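Local coordinates for delta-1-pyrroline-5-carboxylate dehydrogenase, mitochondrial (Mus musculus, PDB 4E3X), which probably carries out the irreversible NAD+-dependent oxidation of glutamate gamma-semialdehyde to glutamate, the last step of proline breakdown, at residues Arg198-Phe210 with Val273-Thr285. Sequence-based numbering, arbitrary orientation. Where two conformers were deposited one is given.
Sequences RGLEGFVAAISPF and VTSSEHLCGINFT. With PRO (proline), chain J.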
loop_
_atom_site.group_PDB
_atom_site.type_symbol
_atom_site.label_atom_id
_atom_site.label_comp_id
_atom_site.label_asym_id
_atom_site.label_seq_id
_atom_site.Cartn_x
_atom_site.Cartn_y
_atom_site.Cartn_z
ATOM N N ARG B 198 -9.278 10.380 4.330
ATOM C CA ARG B 198 -8.768 10.719 5.656
ATOM C C ARG B 198 -7.258 10.604 5.678
ATOM O O ARG B 198 -6.695 9.692 5.078
ATOM C CB ARG B 198 -9.304 9.745 6.714
ATOM C CG ARG B 198 -10.825 9.642 6.823
ATOM C CD ARG B 198 -11.234 8.606 7.881
ATOM N NE ARG B 198 -10.660 7.290 7.610
ATOM C CZ ARG B 198 -11.037 6.158 8.201
ATOM N NH1 ARG B 198 -12.043 6.150 9.067
ATOM N NH2 ARG B 198 -10.422 5.019 7.897
ATOM N N GLY B 199 -6.593 11.477 6.431
ATOM C CA GLY B 199 -5.207 11.215 6.778
ATOM C C GLY B 199 -5.128 10.002 7.697
ATOM O O GLY B 199 -6.146 9.543 8.211
ATOM N N LEU B 200 -3.933 9.454 7.884
ATOM C CA LEU B 200 -3.759 8.345 8.817
ATOM C C LEU B 200 -3.920 8.851 10.252
ATOM O O LEU B 200 -3.537 9.989 10.567
ATOM C CB LEU B 200 -2.389 7.693 8.632
ATOM C CG LEU B 200 -1.949 7.377 7.206
ATOM C CD1 LEU B 200 -0.583 6.696 7.198
ATOM C CD2 LEU B 200 -2.980 6.544 6.451
ATOM N N GLU B 201 -4.521 8.019 11.092
ATOM C CA GLU B 201 -4.721 8.384 12.477
ATOM C C GLU B 201 -3.447 8.054 13.236
ATOM O O GLU B 201 -3.047 6.894 13.308
ATOM C CB GLU B 201 -5.906 7.625 13.062
ATOM C CG GLU B 201 -6.338 8.142 14.415
ATOM C CD GLU B 201 -7.555 7.422 14.960
ATOM O OE1 GLU B 201 -8.262 8.026 15.788
ATOM O OE2 GLU B 201 -7.805 6.260 14.565
ATOM N N GLY B 202 -2.810 9.076 13.795
ATOM C CA GLY B 202 -1.508 8.919 14.418
ATOM C C GLY B 202 -0.537 9.905 13.798
ATOM O O GLY B 202 -0.960 10.935 13.283
ATOM N N PHE B 203 0.760 9.601 13.839
ATOM C CA PHE B 203 1.758 10.454 13.188
ATOM C C PHE B 203 2.626 9.611 12.269
ATOM O O PHE B 203 2.724 8.388 12.436
ATOM C CB PHE B 203 2.638 11.182 14.215
ATOM C CG PHE B 203 3.621 10.282 14.916
ATOM C CD1 PHE B 203 3.222 9.519 16.002
ATOM C CD2 PHE B 203 4.938 10.177 14.476
ATOM C CE1 PHE B 203 4.117 8.670 16.650
ATOM C CE2 PHE B 203 5.838 9.334 15.118
ATOM C CZ PHE B 203 5.426 8.577 16.203
ATOM N N VAL B 204 3.262 10.280 11.311
ATOM C CA VAL B 204 4.175 9.647 10.373
ATOM C C VAL B 204 5.598 10.107 10.675
ATOM O O VAL B 204 5.833 11.289 10.933
ATOM C CB VAL B 204 3.792 10.043 8.921
ATOM C CG1 VAL B 204 4.835 9.560 7.914
ATOM C CG2 VAL B 204 2.392 9.532 8.584
ATOM N N ALA B 205 6.540 9.167 10.667
ATOM C CA ALA B 205 7.952 9.496 10.807
ATOM C C ALA B 205 8.602 9.531 9.428
ATOM O O ALA B 205 8.526 8.554 8.683
ATOM C CB ALA B 205 8.635 8.464 11.687
ATOM N N ALA B 206 9.224 10.654 9.083
ATOM C CA ALA B 206 9.906 10.803 7.789
ATOM C C ALA B 206 11.409 10.843 8.016
ATOM O O ALA B 206 11.901 11.630 8.826
ATOM C CB ALA B 206 9.447 12.065 7.069
ATOM N N ILE B 207 12.129 9.973 7.315
ATOM C CA ILE B 207 13.567 9.824 7.487
ATOM C C ILE B 207 14.234 9.952 6.125
ATOM O O ILE B 207 14.080 9.075 5.275
ATOM C CB ILE B 207 13.883 8.449 8.110
ATOM C CG1 ILE B 207 13.246 8.324 9.505
ATOM C CG2 ILE B 207 15.389 8.202 8.145
ATOM C CD1 ILE B 207 13.212 6.915 10.054
ATOM N N SER B 208 14.955 11.050 5.920
ATOM C CA SER B 208 15.441 11.405 4.584
ATOM C C SER B 208 16.966 11.298 4.438
ATOM O O SER B 208 17.697 11.382 5.425
ATOM C CB SER B 208 14.947 12.801 4.201
ATOM O OG SER B 208 15.316 13.769 5.164
ATOM N N PRO B 209 17.450 11.108 3.200
ATOM C CA PRO B 209 18.875 10.863 2.954
ATOM C C PRO B 209 19.633 12.127 2.547
ATOM O O PRO B 209 19.034 13.150 2.218
ATOM C CB PRO B 209 18.839 9.901 1.771
ATOM C CG PRO B 209 17.692 10.412 0.966
ATOM C CD PRO B 209 16.658 10.893 1.973
ATOM N N PHE B 210 20.956 12.038 2.528
ATOM C CA PHE B 210 21.771 13.205 2.243
ATOM C C PHE B 210 21.714 13.644 0.799
ATOM O O PHE B 210 21.998 14.804 0.484
ATOM C CB PHE B 210 23.243 12.948 2.603
ATOM C CG PHE B 210 23.985 12.074 1.616
ATOM C CD1 PHE B 210 24.678 12.638 0.547
ATOM C CD2 PHE B 210 24.016 10.696 1.766
ATOM C CE1 PHE B 210 25.368 11.843 -0.362
ATOM C CE2 PHE B 210 24.708 9.898 0.866
ATOM C CZ PHE B 210 25.382 10.475 -0.200
ATOM N N VAL B 273 10.148 6.568 17.794
ATOM C CA VAL B 273 8.908 6.553 17.024
ATOM C C VAL B 273 8.235 5.173 17.018
ATOM O O VAL B 273 7.003 5.087 17.063
ATOM C CB VAL B 273 9.059 7.139 15.591
ATOM C CG1 VAL B 273 9.613 8.564 15.651
ATOM C CG2 VAL B 273 9.920 6.247 14.713
ATOM N N THR B 274 9.025 4.098 16.990
ATOM C CA THR B 274 8.454 2.750 16.998
ATOM C C THR B 274 7.972 2.319 18.379
ATOM O O THR B 274 7.344 1.281 18.508
ATOM C CB THR B 274 9.424 1.693 16.416
ATOM O OG1 THR B 274 10.620 1.636 17.212
ATOM C CG2 THR B 274 9.763 2.013 14.955
ATOM N N SER B 275 8.251 3.130 19.395
ATOM C CA SER B 275 7.761 2.875 20.747
ATOM C C SER B 275 6.450 3.594 21.036
ATOM O O SER B 275 5.869 3.394 22.107
ATOM C CB SER B 275 8.795 3.294 21.794
ATOM O OG SER B 275 9.912 2.431 21.765
ATOM N N SER B 276 5.993 4.431 20.103
ATOM C CA SER B 276 4.748 5.163 20.310
ATOM C C SER B 276 3.538 4.407 19.790
ATOM O O SER B 276 3.507 3.998 18.625
ATOM C CB SER B 276 4.794 6.503 19.582
ATOM O OG SER B 276 3.528 7.142 19.667
ATOM N N GLU B 277 2.510 4.277 20.623
ATOM C CA GLU B 277 1.270 3.635 20.191
ATOM C C GLU B 277 0.596 4.372 19.029
ATOM O O GLU B 277 -0.267 3.811 18.355
ATOM C CB GLU B 277 0.305 3.510 21.364
ATOM C CG GLU B 277 -0.230 4.834 21.870
ATOM C CD GLU B 277 -1.148 4.670 23.063
ATOM O OE1 GLU B 277 -2.230 4.065 22.905
ATOM O OE2 GLU B 277 -0.784 5.142 24.159
ATOM N N HIS B 278 1.006 5.614 18.790
ATOM C CA HIS B 278 0.375 6.439 17.773
ATOM C C HIS B 278 1.106 6.452 16.438
ATOM O O HIS B 278 0.717 7.179 15.531
ATOM C CB HIS B 278 0.243 7.865 18.286
ATOM C CG HIS B 278 -0.545 7.961 19.549
ATOM N ND1 HIS B 278 -1.907 7.759 19.582
ATOM C CD2 HIS B 278 -0.167 8.211 20.824
ATOM C CE1 HIS B 278 -2.336 7.897 20.823
ATOM N NE2 HIS B 278 -1.301 8.174 21.594
ATOM N N LEU B 279 2.167 5.666 16.292
ATOM C CA LEU B 279 2.843 5.597 14.999
ATOM C C LEU B 279 1.917 5.005 13.938
ATOM O O LEU B 279 1.389 3.913 14.112
ATOM C CB LEU B 279 4.083 4.709 15.101
ATOM C CG LEU B 279 4.900 4.592 13.807
ATOM C CD1 LEU B 279 5.601 5.902 13.488
ATOM C CD2 LEU B 279 5.912 3.449 13.867
ATOM N N CYS B 280 1.739 5.700 12.821
ATOM C CA CYS B 280 0.935 5.115 11.758
ATOM C C CYS B 280 1.688 4.941 10.447
ATOM O O CYS B 280 1.188 4.293 9.536
ATOM C CB CYS B 280 -0.376 5.880 11.545
ATOM S SG CYS B 280 -0.172 7.618 11.139
ATOM N N GLY B 281 2.892 5.479 10.361
ATOM C CA GLY B 281 3.647 5.324 9.135
ATOM C C GLY B 281 5.087 5.718 9.298
ATOM O O GLY B 281 5.415 6.565 10.125
ATOM N N ILE B 282 5.944 5.088 8.504
ATOM C CA ILE B 282 7.321 5.501 8.361
ATOM C C ILE B 282 7.570 5.687 6.876
ATOM O O ILE B 282 7.309 4.788 6.074
ATOM C CB ILE B 282 8.293 4.460 8.944
ATOM C CG1 ILE B 282 8.019 4.245 10.440
ATOM C CG2 ILE B 282 9.719 4.916 8.735
ATOM C CD1 ILE B 282 8.865 3.154 11.066
ATOM N N ASN B 283 8.061 6.868 6.518
ATOM C CA ASN B 283 8.392 7.172 5.133
ATOM C C ASN B 283 9.903 7.343 5.080
ATOM O O ASN B 283 10.440 8.353 5.541
ATOM C CB ASN B 283 7.671 8.439 4.665
ATOM C CG ASN B 283 7.504 8.497 3.151
ATOM O OD1 ASN B 283 7.797 7.525 2.451
ATOM N ND2 ASN B 283 7.026 9.636 2.637
ATOM N N PHE B 284 10.578 6.325 4.551
ATOM C CA PHE B 284 12.014 6.165 4.691
ATOM C C PHE B 284 12.730 6.132 3.349
ATOM O O PHE B 284 12.255 5.523 2.389
ATOM C CB PHE B 284 12.281 4.848 5.426
ATOM C CG PHE B 284 13.745 4.497 5.550
ATOM C CD1 PHE B 284 14.368 3.665 4.620
ATOM C CD2 PHE B 284 14.496 4.990 6.608
ATOM C CE1 PHE B 284 15.711 3.342 4.743
ATOM C CE2 PHE B 284 15.835 4.676 6.732
ATOM C CZ PHE B 284 16.443 3.851 5.799
ATOM N N THR B 285 13.891 6.769 3.293
ATOM C CA THR B 285 14.827 6.548 2.191
ATOM C C THR B 285 16.231 6.481 2.778
ATOM O O THR B 285 16.635 7.379 3.513
ATOM C CB THR B 285 14.701 7.622 1.083
ATOM O OG1 THR B 285 13.374 7.575 0.531
ATOM C CG2 THR B 285 15.721 7.369 -0.035
HETATM N N PRO J . 27.607 8.850 4.511
HETATM C CA PRO J . 27.418 7.961 5.661
HETATM C C PRO J . 27.964 6.563 5.387
HETATM O O PRO J . 28.603 6.326 4.359
HETATM C CB PRO J . 25.887 7.926 5.840
HETATM C CG PRO J . 25.310 8.731 4.687
HETATM C CD PRO J . 26.402 9.650 4.248
HETATM O OXT PRO J . 27.792 5.650 6.195
#
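A beta bulge at Cys280 shifts the register of parallel strands 203-207 and 279-285 by one residue: Phe203 lies opposite Leu279, yet Val204 faces Gly281. The extra residue turns its side chain toward segment 198-210, where, in one of two conformers, SG sits between the backbone N and the carbonyl carbon (chi1 58°), against Leu200. Beside it Gly202 CA sits 3.0 Å from His278 O, where a side chain would clash. Six backbone hydrogen bonds join the segments, from Phe203 N to His278 O, in the turn before strand 279-285, through Thr285 N to Ile207 O. On the face that carries Leu279, the Phe203 ring, likewise in one conformer, presents its edge to Val273 CB and Ser276 CB. Ile207 CG2 rests 3.7 Å from Phe284 CD2. Where the strands end, Pro209 CG meets Thr285 CG2 at 3.8 Å, and a glycine here would probably cost that methyl its contact with the proline ring and free the backbone leading to Asn211 to turn. As in Rossmann-type NAD-binding domains, these are inner strands of a parallel sheet; bonded backbone and apolar side chains are consistent with a fixed spacing between the cofactor-binding Ser208 and Gly286.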